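Local coordinates for protein mersacidin decarboxylase (Bacillus sp., PDB 1P3Y) that catalyses the oxidative decarboxylation of the C-terminal cysteine of the lantibiotic mersacidin to an aminoenethiol, using bound FAD, at residues Ile147-Met155 with Arg168-Ala176; Glu37-Glu47 with Val55-His66. All coordinates share one frame; numbering follows the deposited sequence.

Interaction 1 of 2, residues Ile147-Met155 with Arg168-Ala176; sequences IVIEPVEIM and RGLITPDKA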
loop_
_atom_site.group_PDB
_atom_site.type_symbol
_atom_site.label_atom_id
_atom_site.label_comp_id
_atom_site.label_asym_id
_atom_site.label_seq_id
_atom_site.Cartn_x
_atom_site.Cartn_y
_atom_site.Cartn_z
ATOM N N ILE A 147 -30.917 32.041 3.812
ATOM C CA ILE A 147 -31.620 32.285 2.558
ATOM C C ILE A 147 -31.531 31.025 1.703
ATOM O O ILE A 147 -30.473 30.376 1.652
ATOM C CB ILE A 147 -30.964 33.445 1.782
ATOM C CG1 ILE A 147 -31.087 34.726 2.598
ATOM C CG2 ILE A 147 -31.591 33.583 0.375
ATOM C CD1 ILE A 147 -30.289 35.856 2.017
ATOM N N VAL A 148 -32.628 30.695 1.019
ATOM C CA VAL A 148 -32.670 29.506 0.171
ATOM C C VAL A 148 -33.204 29.785 -1.243
ATOM O O VAL A 148 -34.409 29.757 -1.490
ATOM C CB VAL A 148 -33.514 28.407 0.843
ATOM C CG1 VAL A 148 -33.552 27.175 -0.017
ATOM C CG2 VAL A 148 -32.940 28.088 2.194
ATOM N N ILE A 149 -32.297 30.064 -2.169
ATOM C CA ILE A 149 -32.682 30.337 -3.545
ATOM C C ILE A 149 -33.255 29.058 -4.139
ATOM O O ILE A 149 -32.569 28.046 -4.261
ATOM C CB ILE A 149 -31.473 30.799 -4.370
ATOM C CG1 ILE A 149 -30.837 32.038 -3.716
ATOM C CG2 ILE A 149 -31.877 31.043 -5.804
ATOM C CD1 ILE A 149 -31.825 33.083 -3.210
ATOM N N GLU A 150 -34.531 29.099 -4.495
ATOM C CA GLU A 150 -35.187 27.931 -5.052
ATOM C C GLU A 150 -34.656 27.608 -6.439
ATOM O O GLU A 150 -34.145 28.469 -7.146
ATOM C CB GLU A 150 -36.708 28.171 -5.112
ATOM C CG GLU A 150 -37.330 28.607 -3.773
ATOM C CD GLU A 150 -38.430 27.671 -3.275
ATOM O OE1 GLU A 150 -38.688 27.656 -2.035
ATOM O OE2 GLU A 150 -39.035 26.965 -4.126
ATOM N N PRO A 151 -34.722 26.338 -6.830
ATOM C CA PRO A 151 -34.242 25.982 -8.170
ATOM C C PRO A 151 -35.385 26.238 -9.173
ATOM O O PRO A 151 -36.558 26.350 -8.789
ATOM C CB PRO A 151 -33.893 24.497 -8.028
ATOM C CG PRO A 151 -34.892 24.020 -7.001
ATOM C CD PRO A 151 -34.864 25.143 -5.981
ATOM N N VAL A 152 -35.048 26.330 -10.452
ATOM C CA VAL A 152 -36.050 26.580 -11.478
ATOM C C VAL A 152 -36.226 25.385 -12.408
ATOM O O VAL A 152 -35.282 24.654 -12.679
ATOM C CB VAL A 152 -35.673 27.823 -12.319
ATOM C CG1 VAL A 152 -35.803 29.066 -11.474
ATOM C CG2 VAL A 152 -34.245 27.709 -12.826
ATOM N N GLU A 153 -37.442 25.189 -12.898
ATOM C CA GLU A 153 -37.719 24.088 -13.808
ATOM C C GLU A 153 -37.135 24.438 -15.168
ATOM O O GLU A 153 -37.106 25.600 -15.564
ATOM C CB GLU A 153 -39.220 23.882 -13.931
ATOM C CG GLU A 153 -39.941 24.123 -12.628
ATOM C CD GLU A 153 -41.374 23.667 -12.666
ATOM O OE1 GLU A 153 -42.122 24.014 -11.722
ATOM O OE2 GLU A 153 -41.742 22.956 -13.634
ATOM N N ILE A 154 -36.670 23.428 -15.886
ATOM C CA ILE A 154 -36.082 23.664 -17.191
ATOM C C ILE A 154 -36.243 22.506 -18.177
ATOM O O ILE A 154 -36.725 21.420 -17.823
ATOM C CB ILE A 154 -34.579 24.015 -17.053
ATOM C CG1 ILE A 154 -33.995 23.362 -15.790
ATOM C CG2 ILE A 154 -34.403 25.534 -17.017
ATOM C CD1 ILE A 154 -34.079 21.853 -15.769
ATOM N N MET A 155 -35.844 22.767 -19.421
ATOM C CA MET A 155 -35.915 21.778 -20.490
ATOM C C MET A 155 -34.563 21.084 -20.693
ATOM O O MET A 155 -33.859 20.757 -19.731
ATOM C CB MET A 155 -36.358 22.453 -21.798
ATOM C CG MET A 155 -37.821 22.920 -21.830
ATOM S SD MET A 155 -39.014 21.551 -21.819
ATOM C CE MET A 155 -38.847 20.934 -23.511
ATOM N N ARG A 168 -35.704 20.308 -12.811
ATOM C CA ARG A 168 -35.290 21.495 -12.072
ATOM C C ARG A 168 -33.776 21.683 -12.070
ATOM O O ARG A 168 -33.026 20.713 -12.206
ATOM C CB ARG A 168 -35.799 21.438 -10.635
ATOM C CG ARG A 168 -37.313 21.523 -10.512
ATOM C CD ARG A 168 -37.717 21.464 -9.057
ATOM N NE ARG A 168 -38.265 22.730 -8.590
ATOM C CZ ARG A 168 -39.507 23.137 -8.831
ATOM N NH1 ARG A 168 -40.328 22.367 -9.533
ATOM N NH2 ARG A 168 -39.930 24.311 -8.373
ATOM N N GLY A 169 -33.352 22.942 -11.920
ATOM C CA GLY A 169 -31.946 23.305 -11.924
ATOM C C GLY A 169 -31.632 24.643 -11.260
ATOM O O GLY A 169 -32.495 25.308 -10.698
ATOM N N LEU A 170 -30.368 25.035 -11.318
ATOM C CA LEU A 170 -29.919 26.282 -10.718
ATOM C C LEU A 170 -30.154 27.449 -11.670
ATOM O O LEU A 170 -30.098 27.272 -12.888
ATOM C CB LEU A 170 -28.419 26.192 -10.397
ATOM C CG LEU A 170 -27.955 25.232 -9.297
ATOM C CD1 LEU A 170 -26.457 24.964 -9.461
ATOM C CD2 LEU A 170 -28.267 25.825 -7.919
ATOM N N ILE A 171 -30.407 28.637 -11.121
ATOM C CA ILE A 171 -30.613 29.795 -11.974
ATOM C C ILE A 171 -29.250 30.205 -12.505
ATOM O O ILE A 171 -28.255 30.110 -11.806
ATOM C CB ILE A 171 -31.287 31.013 -11.229
ATOM C CG1 ILE A 171 -30.353 31.632 -10.182
ATOM C CG2 ILE A 171 -32.593 30.570 -10.603
ATOM C CD1 ILE A 171 -30.146 30.810 -8.957
ATOM N N THR A 172 -29.209 30.638 -13.757
ATOM C CA THR A 172 -27.967 31.059 -14.399
ATOM C C THR A 172 -27.072 31.920 -13.491
ATOM O O THR A 172 -27.549 32.562 -12.544
ATOM C CB THR A 172 -28.300 31.818 -15.709
ATOM O OG1 THR A 172 -29.167 32.926 -15.417
ATOM C CG2 THR A 172 -29.031 30.887 -16.677
ATOM N N PRO A 173 -25.758 31.936 -13.766
ATOM C CA PRO A 173 -24.800 32.711 -12.973
ATOM C C PRO A 173 -25.251 34.128 -12.669
ATOM O O PRO A 173 -25.107 34.598 -11.535
ATOM C CB PRO A 173 -23.538 32.681 -13.825
ATOM C CG PRO A 173 -23.607 31.326 -14.457
ATOM C CD PRO A 173 -25.075 31.214 -14.854
ATOM N N ASP A 174 -25.784 34.812 -13.678
ATOM C CA ASP A 174 -26.258 36.192 -13.506
ATOM C C ASP A 174 -27.397 36.308 -12.485
ATOM O O ASP A 174 -27.373 37.178 -11.619
ATOM C CB ASP A 174 -26.697 36.764 -14.859
ATOM C CG ASP A 174 -27.600 35.818 -15.623
ATOM O OD1 ASP A 174 -27.221 34.631 -15.778
ATOM O OD2 ASP A 174 -28.680 36.257 -16.072
ATOM N N LYS A 175 -28.396 35.436 -12.580
ATOM C CA LYS A 175 -29.492 35.481 -11.616
ATOM C C LYS A 175 -28.879 35.250 -10.237
ATOM O O LYS A 175 -29.106 36.021 -9.292
ATOM C CB LYS A 175 -30.513 34.366 -11.869
ATOM C CG LYS A 175 -30.901 34.129 -13.301
ATOM C CD LYS A 175 -32.007 35.039 -13.758
ATOM C CE LYS A 175 -32.567 34.528 -15.088
ATOM N NZ LYS A 175 -31.482 34.295 -16.105
ATOM N N ALA A 176 -28.099 34.169 -10.141
ATOM C CA ALA A 176 -27.436 33.786 -8.897
ATOM C C ALA A 176 -26.663 34.954 -8.282
ATOM O O ALA A 176 -26.736 35.194 -7.070
ATOM C CB ALA A 176 -26.510 32.623 -9.151
HETATM O O HOH W 1 -31.284 27.951 -8.356
#
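Val152 and Gly169 form a single antiparallel hydrogen-bonded pair. Val152 N donates to Gly169 O at 2.8 Å and Gly169 N to Val152 O at 2.7 Å, both somewhat bent; a CA-H...O contact from Arg168 CA also reaches Val152 O. On one flank Glu153 and Arg168 run side by side in the same direction. Glu153 CG lies over one face of the guanidinium and Pro151 CG meets its edge. The carboxylate is turned 45° from the guanidinium, and the salt bridge from Arg168 NH1 to Glu153 OE1 is weak, 3.3 Å long and bent. Ile154 folds the other way, bringing CD1 to 3.7 Å from Arg168 N. On the Ile171 side, two branches reach two partners at about right angles: CG2 touches Val152 CG1 at 3.7 Å, while CD1 meets Ile149 CG2 at 3.6 Å. With chi1 at 68°, CG1 stands between the backbone N and the carbonyl carbon of Ile171, which sends CD1 to Ile149 and turns CG2 to Val152. Between these contacts a water accepts from Ile171 N and donates to Glu150 O.

Farther out, Trp129 packs on Pro151 and Arg168, Arg142 forms a salt bridge with Glu150, and Tyr27 OH donates to Ile171 O. The bridge closes the base of the unmodelled residues 156-167, probably flexible, consistent with the mobile substrate-recognition clamp known from the related decarboxylase EpiD.

Interaction 2 of 2, residues Glu37-Glu47 with Val55-His66; sequences EIRVVMTKTAE and VSYFCDHVYSEH. With FAD (flavin-adenine dinucleotide), chain B.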
loop_
_atom_site.group_PDB
_atom_site.type_symbol
_atom_site.label_atom_id
_atom_site.label_comp_id
_atom_site.label_asym_id
_atom_site.label_seq_id
_atom_site.Cartn_x
_atom_site.Cartn_y
_atom_site.Cartn_z
ATOM N N GLU A 37 -12.264 38.489 -3.797
ATOM C CA GLU A 37 -11.598 37.200 -3.845
ATOM C C GLU A 37 -12.643 36.094 -3.634
ATOM O O GLU A 37 -13.601 36.268 -2.865
ATOM C CB GLU A 37 -10.523 37.164 -2.751
ATOM C CG GLU A 37 -9.559 35.990 -2.823
ATOM C CD GLU A 37 -8.592 35.943 -1.633
ATOM O OE1 GLU A 37 -7.952 34.871 -1.442
ATOM O OE2 GLU A 37 -8.476 36.969 -0.901
ATOM N N ILE A 38 -12.459 34.974 -4.332
ATOM C CA ILE A 38 -13.358 33.827 -4.241
ATOM C C ILE A 38 -12.617 32.522 -3.947
ATOM O O ILE A 38 -11.665 32.145 -4.647
ATOM C CB ILE A 38 -14.106 33.578 -5.553
ATOM C CG1 ILE A 38 -14.785 34.858 -6.045
ATOM C CG2 ILE A 38 -15.112 32.445 -5.350
ATOM C CD1 ILE A 38 -15.537 34.669 -7.373
ATOM N N ARG A 39 -13.069 31.824 -2.913
ATOM C CA ARG A 39 -12.480 30.541 -2.554
ATOM C C ARG A 39 -13.578 29.488 -2.507
ATOM O O ARG A 39 -14.768 29.812 -2.449
ATOM C CB ARG A 39 -11.781 30.620 -1.197
ATOM C CG ARG A 39 -10.479 31.358 -1.251
ATOM C CD ARG A 39 -9.862 31.509 0.119
ATOM N NE ARG A 39 -8.661 32.339 0.057
ATOM C CZ ARG A 39 -7.993 32.780 1.118
ATOM N NH1 ARG A 39 -8.391 32.480 2.352
ATOM N NH2 ARG A 39 -6.928 33.541 0.943
ATOM N N VAL A 40 -13.178 28.224 -2.513
ATOM C CA VAL A 40 -14.140 27.145 -2.474
ATOM C C VAL A 40 -13.847 26.134 -1.364
ATOM O O VAL A 40 -12.700 25.928 -0.977
ATOM C CB VAL A 40 -14.155 26.424 -3.833
ATOM C CG1 VAL A 40 -14.958 25.131 -3.760
ATOM C CG2 VAL A 40 -14.727 27.359 -4.885
ATOM N N VAL A 41 -14.913 25.532 -0.847
ATOM C CA VAL A 41 -14.837 24.477 0.154
ATOM C C VAL A 41 -15.777 23.389 -0.426
ATOM O O VAL A 41 -16.937 23.663 -0.776
ATOM C CB VAL A 41 -15.314 24.969 1.567
ATOM C CG1 VAL A 41 -16.780 25.466 1.512
ATOM C CG2 VAL A 41 -15.156 23.835 2.598
ATOM N N MET A 42 -15.273 22.163 -0.551
ATOM C CA MET A 42 -16.050 21.061 -1.138
ATOM C C MET A 42 -16.349 19.894 -0.202
ATOM O O MET A 42 -15.694 19.705 0.811
ATOM C CB MET A 42 -15.297 20.497 -2.351
ATOM C CG MET A 42 -14.658 21.558 -3.275
ATOM S SD MET A 42 -13.838 20.832 -4.752
ATOM C CE MET A 42 -15.223 19.885 -5.522
ATOM N N THR A 43 -17.354 19.106 -0.554
ATOM C CA THR A 43 -17.683 17.907 0.204
ATOM C C THR A 43 -17.012 16.781 -0.601
ATOM O O THR A 43 -16.665 16.943 -1.791
ATOM C CB THR A 43 -19.212 17.596 0.228
ATOM O OG1 THR A 43 -19.670 17.315 -1.105
ATOM C CG2 THR A 43 -20.000 18.751 0.776
ATOM N N LYS A 44 -16.863 15.636 0.047
ATOM C CA LYS A 44 -16.258 14.452 -0.542
ATOM C C LYS A 44 -16.922 14.042 -1.872
ATOM O O LYS A 44 -16.234 13.763 -2.863
ATOM C CB LYS A 44 -16.332 13.307 0.492
ATOM C CG LYS A 44 -15.575 12.035 0.127
ATOM C CD LYS A 44 -16.416 11.069 -0.716
ATOM C CE LYS A 44 -15.688 9.729 -0.947
ATOM N NZ LYS A 44 -14.323 9.929 -1.566
ATOM N N THR A 45 -18.252 13.991 -1.897
ATOM C CA THR A 45 -18.955 13.605 -3.122
ATOM C C THR A 45 -18.682 14.574 -4.262
ATOM O O THR A 45 -18.495 14.158 -5.414
ATOM C CB THR A 45 -20.451 13.530 -2.893
ATOM O OG1 THR A 45 -20.693 12.746 -1.727
ATOM C CG2 THR A 45 -21.146 12.878 -4.094
ATOM N N ALA A 46 -18.658 15.869 -3.944
ATOM C CA ALA A 46 -18.356 16.877 -4.956
ATOM C C ALA A 46 -16.957 16.608 -5.562
ATOM O O ALA A 46 -16.792 16.650 -6.797
ATOM C CB ALA A 46 -18.413 18.266 -4.344
ATOM N N GLU A 47 -15.963 16.312 -4.710
ATOM C CA GLU A 47 -14.612 16.037 -5.206
ATOM C C GLU A 47 -14.526 14.808 -6.087
ATOM O O GLU A 47 -13.714 14.789 -7.018
ATOM C CB GLU A 47 -13.616 15.867 -4.076
ATOM C CG GLU A 47 -12.968 17.133 -3.645
ATOM C CD GLU A 47 -11.868 16.886 -2.627
ATOM O OE1 GLU A 47 -10.745 16.481 -3.028
ATOM O OE2 GLU A 47 -12.142 17.085 -1.423
ATOM N N VAL A 55 -11.177 22.306 -9.874
ATOM C CA VAL A 55 -11.865 23.503 -9.418
ATOM C C VAL A 55 -10.878 24.642 -9.056
ATOM O O VAL A 55 -11.246 25.818 -9.042
ATOM C CB VAL A 55 -12.796 23.150 -8.197
ATOM C CG1 VAL A 55 -13.553 24.403 -7.686
ATOM C CG2 VAL A 55 -13.782 22.051 -8.598
ATOM N N SER A 56 -9.622 24.311 -8.782
ATOM C CA SER A 56 -8.679 25.359 -8.408
ATOM C C SER A 56 -8.258 26.220 -9.595
ATOM O O SER A 56 -7.647 27.277 -9.426
ATOM C CB SER A 56 -7.439 24.760 -7.744
ATOM O OG SER A 56 -6.600 24.149 -8.702
ATOM N N TYR A 57 -8.553 25.763 -10.803
ATOM C CA TYR A 57 -8.212 26.561 -11.974
ATOM C C TYR A 57 -9.239 27.691 -12.175
ATOM O O TYR A 57 -9.049 28.566 -13.020
ATOM C CB TYR A 57 -8.200 25.691 -13.232
ATOM C CG TYR A 57 -7.123 24.643 -13.242
ATOM C CD1 TYR A 57 -7.442 23.289 -13.243
ATOM C CD2 TYR A 57 -5.779 24.998 -13.219
ATOM C CE1 TYR A 57 -6.453 22.312 -13.213
ATOM C CE2 TYR A 57 -4.783 24.026 -13.194
ATOM C CZ TYR A 57 -5.128 22.684 -13.189
ATOM O OH TYR A 57 -4.151 21.710 -13.171
ATOM N N PHE A 58 -10.324 27.671 -11.400
ATOM C CA PHE A 58 -11.386 28.662 -11.548
ATOM C C PHE A 58 -11.647 29.501 -10.317
ATOM O O PHE A 58 -12.700 30.143 -10.222
ATOM C CB PHE A 58 -12.694 27.967 -11.954
ATOM C CG PHE A 58 -12.539 26.995 -13.087
ATOM C CD1 PHE A 58 -12.697 25.629 -12.874
ATOM C CD2 PHE A 58 -12.246 27.444 -14.372
ATOM C CE1 PHE A 58 -12.571 24.718 -13.928
ATOM C CE2 PHE A 58 -12.115 26.544 -15.444
ATOM C CZ PHE A 58 -12.279 25.174 -15.221
ATOM N N CYS A 59 -10.714 29.500 -9.371
ATOM C CA CYS A 59 -10.893 30.276 -8.159
ATOM C C CYS A 59 -9.559 30.430 -7.473
ATOM O O CYS A 59 -8.565 29.890 -7.943
ATOM C CB CYS A 59 -11.898 29.598 -7.230
ATOM S SG CYS A 59 -11.311 28.057 -6.537
ATOM N N ASP A 60 -9.536 31.141 -6.351
ATOM C CA ASP A 60 -8.285 31.398 -5.644
ATOM C C ASP A 60 -7.751 30.289 -4.751
ATOM O O ASP A 60 -6.537 30.178 -4.550
ATOM C CB ASP A 60 -8.417 32.689 -4.834
ATOM C CG ASP A 60 -8.807 33.873 -5.705
ATOM O OD1 ASP A 60 -9.821 34.541 -5.395
ATOM O OD2 ASP A 60 -8.106 34.126 -6.712
ATOM N N HIS A 61 -8.639 29.470 -4.204
ATOM C CA HIS A 61 -8.193 28.393 -3.340
ATOM C C HIS A 61 -9.344 27.456 -3.090
ATOM O O HIS A 61 -10.487 27.885 -3.022
ATOM C CB HIS A 61 -7.691 28.942 -2.009
ATOM C CG HIS A 61 -7.065 27.905 -1.131
ATOM N ND1 HIS A 61 -5.814 27.376 -1.379
ATOM C CD2 HIS A 61 -7.537 27.264 -0.035
ATOM C CE1 HIS A 61 -5.544 26.453 -0.471
ATOM N NE2 HIS A 61 -6.573 26.366 0.356
ATOM N N VAL A 62 -9.030 26.178 -2.937
ATOM C CA VAL A 62 -10.043 25.159 -2.701
ATOM C C VAL A 62 -9.762 24.406 -1.407
ATOM O O VAL A 62 -8.720 23.768 -1.267
ATOM C CB VAL A 62 -10.062 24.129 -3.865
ATOM C CG1 VAL A 62 -11.160 23.086 -3.643
ATOM C CG2 VAL A 62 -10.225 24.853 -5.190
ATOM N N TYR A 63 -10.684 24.476 -0.458
ATOM C CA TYR A 63 -10.508 23.757 0.803
ATOM C C TYR A 63 -11.180 22.401 0.674
ATOM O O TYR A 63 -12.387 22.289 0.446
ATOM C CB TYR A 63 -11.136 24.508 1.970
ATOM C CG TYR A 63 -10.523 25.854 2.239
ATOM C CD1 TYR A 63 -11.163 27.030 1.841
ATOM C CD2 TYR A 63 -9.313 25.961 2.919
ATOM C CE1 TYR A 63 -10.612 28.280 2.118
ATOM C CE2 TYR A 63 -8.757 27.200 3.197
ATOM C CZ TYR A 63 -9.412 28.356 2.792
ATOM O OH TYR A 63 -8.839 29.578 3.045
ATOM N N SER A 64 -10.385 21.358 0.829
ATOM C CA SER A 64 -10.896 20.008 0.722
ATOM C C SER A 64 -11.229 19.414 2.097
ATOM O O SER A 64 -10.659 19.813 3.120
ATOM C CB SER A 64 -9.862 19.155 -0.008
ATOM O OG SER A 64 -10.259 17.806 -0.057
ATOM N N GLU A 65 -12.169 18.471 2.109
ATOM C CA GLU A 65 -12.601 17.784 3.329
ATOM C C GLU A 65 -11.418 16.993 3.873
ATOM O O GLU A 65 -11.298 16.794 5.084
ATOM C CB GLU A 65 -13.773 16.835 3.001
ATOM C CG GLU A 65 -14.388 16.080 4.181
ATOM C CD GLU A 65 -15.018 16.991 5.213
ATOM O OE1 GLU A 65 -15.835 17.848 4.835
ATOM O OE2 GLU A 65 -14.707 16.850 6.409
ATOM N N HIS A 66 -10.552 16.560 2.952
ATOM C CA HIS A 66 -9.358 15.778 3.256
ATOM C C HIS A 66 -8.215 16.639 3.798
ATOM O O HIS A 66 -7.122 16.129 4.074
ATOM C CB HIS A 66 -8.886 15.061 1.991
ATOM C CG HIS A 66 -9.984 14.375 1.243
ATOM N ND1 HIS A 66 -10.882 13.523 1.850
ATOM C CD2 HIS A 66 -10.338 14.427 -0.063
ATOM C CE1 HIS A 66 -11.745 13.083 0.951
ATOM N NE2 HIS A 66 -11.437 13.617 -0.218
HETATM P PA FAD B . -20.851 14.141 1.592
HETATM O O1A FAD B . -20.118 14.099 0.256
HETATM O O2A FAD B . -20.101 14.662 2.803
HETATM O O5B FAD B . -21.424 12.660 2.004
HETATM C C5B FAD B . -21.575 11.552 1.066
HETATM C C4B FAD B . -20.394 10.590 1.123
HETATM O O4B FAD B . -19.267 11.240 1.701
HETATM C C3B FAD B . -20.622 9.340 1.991
HETATM O O3B FAD B . -20.521 8.240 1.092
HETATM C C2B FAD B . -19.554 9.432 3.031
HETATM O O2B FAD B . -19.010 8.269 3.588
HETATM C C1B FAD B . -18.481 10.293 2.372
HETATM N N9A FAD B . -17.535 11.087 3.224
HETATM C C8A FAD B . -17.746 12.270 4.057
HETATM N N7A FAD B . -16.668 12.700 4.674
HETATM C C5A FAD B . -15.636 11.793 4.268
HETATM C C6A FAD B . -14.224 11.668 4.574
HETATM N N6A FAD B . -13.581 12.527 5.381
HETATM N N1A FAD B . -13.497 10.586 3.987
HETATM C C2A FAD B . -14.104 9.681 3.160
HETATM N N3A FAD B . -15.481 9.730 2.792
HETATM C C4A FAD B . -16.147 10.864 3.447
HETATM N N1 FAD B . -28.076 14.622 -3.702
HETATM C C2 FAD B . -28.806 15.801 -3.773
HETATM O O2 FAD B . -29.474 16.198 -2.780
HETATM N N3 FAD B . -28.790 16.546 -4.963
HETATM C C4 FAD B . -28.064 16.190 -6.163
HETATM O O4 FAD B . -28.128 16.945 -7.208
HETATM C C4X FAD B . -27.329 15.012 -6.055
HETATM N N5 FAD B . -26.567 14.630 -7.213
HETATM C C5X FAD B . -25.778 13.440 -7.120
HETATM C C6 FAD B . -24.999 13.013 -8.239
HETATM C C7 FAD B . -24.166 11.819 -8.225
HETATM C C7M FAD B . -23.350 11.460 -9.500
HETATM C C8 FAD B . -24.135 11.013 -6.984
HETATM C C8M FAD B . -23.310 9.753 -6.818
HETATM C C9 FAD B . -24.884 11.389 -5.857
HETATM C C9A FAD B . -25.719 12.582 -5.872
HETATM N N10 FAD B . -26.570 13.087 -4.739
HETATM C C10 FAD B . -27.342 14.255 -4.828
HETATM C "C1'" FAD B . -26.558 12.316 -3.531
HETATM C "C2'" FAD B . -25.715 12.808 -2.412
HETATM O "O2'" FAD B . -24.296 12.838 -2.892
HETATM C "C3'" FAD B . -25.783 11.896 -1.244
HETATM O "O3'" FAD B . -26.995 12.078 -0.481
HETATM C "C4'" FAD B . -24.598 12.041 -0.247
HETATM O "O4'" FAD B . -24.779 11.032 0.804
HETATM C "C5'" FAD B . -24.486 13.386 0.427
HETATM O "O5'" FAD B . -23.716 14.294 -0.376
HETATM P P FAD B . -23.050 15.589 0.232
HETATM O O1P FAD B . -22.360 16.248 -0.883
HETATM O O2P FAD B . -24.114 16.390 0.938
HETATM O O3P FAD B . -22.127 15.042 1.440
HETATM O O HOH W 2 -16.986 19.277 3.073
#
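Val40 is a bump that spreads two methyls over Cys59, Val55 and Val62 on one face of the sheet: CG2 meets Cys59 SG at 3.9 Å, and CG1 faces Val55 CG1 and Val62 CG1. Met42 extends this apolar patch. Its sulfur sits against Val62 CG1 at 3.7 Å, and the bend at chi3 (57°) brings CE to Val55 CG2, the two side chains sliding past each other in opposite directions. On the other face His61 CD2 lies over the centre of the Tyr63 ring, while Arg39 crosses obliquely, its CG near His61 CB and its CD near Tyr63 CE1. Trp81 adds a cation-pi contact to Arg39, and Val41 CG2 fits beside Tyr63 CB.

Strands 37-42 and 61-63 are parallel and 23° apart, joined by a beta-alpha-beta crossover through helices 44-49 and 52-55, as in a Rossmann fold. Val40 N donates to His61 O at 2.8 Å, Tyr63 N to Val40 O, and Met42 N to Tyr63 O. Where the chain enters strand 61-63, Asp60 clasps Ile38 from both ends: Asp60 N donates to Ile38 O at 2.9 Å, and Asp60 OD1 receives Ile38 N.

Beyond Met42 the helix start meets FAD. Thr43 OG1 donates to FAD O1P at 2.9 Å, and Thr45 N to FAD O1A. Lys44 CG touches adenine N3A at 3.5 Å, and the edge of the His66 ring, at CE1, comes within 4.1 Å of Lys44 CG, roughly at right angles to the direction of N3A. In an ST turn, Ser64 OG accepts from His66 N.

From the N terminus, strand 10-15 and helix 25-31 precede both contacts. Interaction 2 closes first: the chain leaves strand 37-42, runs through helices 44-49 and 52-55, and returns as strand 61-63, one outermost strand of the parallel sheet within this chain. Interaction 1 opens only after the chain has built strands 84-90 and 119-122 and reached strand 147-148, the outermost strand at the far edge; it closes the loop over residues 156-167 and leads into helix 173-183. The loops therefore follow in series, neither nesting nor crossing. Their centres lie about 21 Å apart, on opposite sides of the chain's centre, and helix 25-31 touches both.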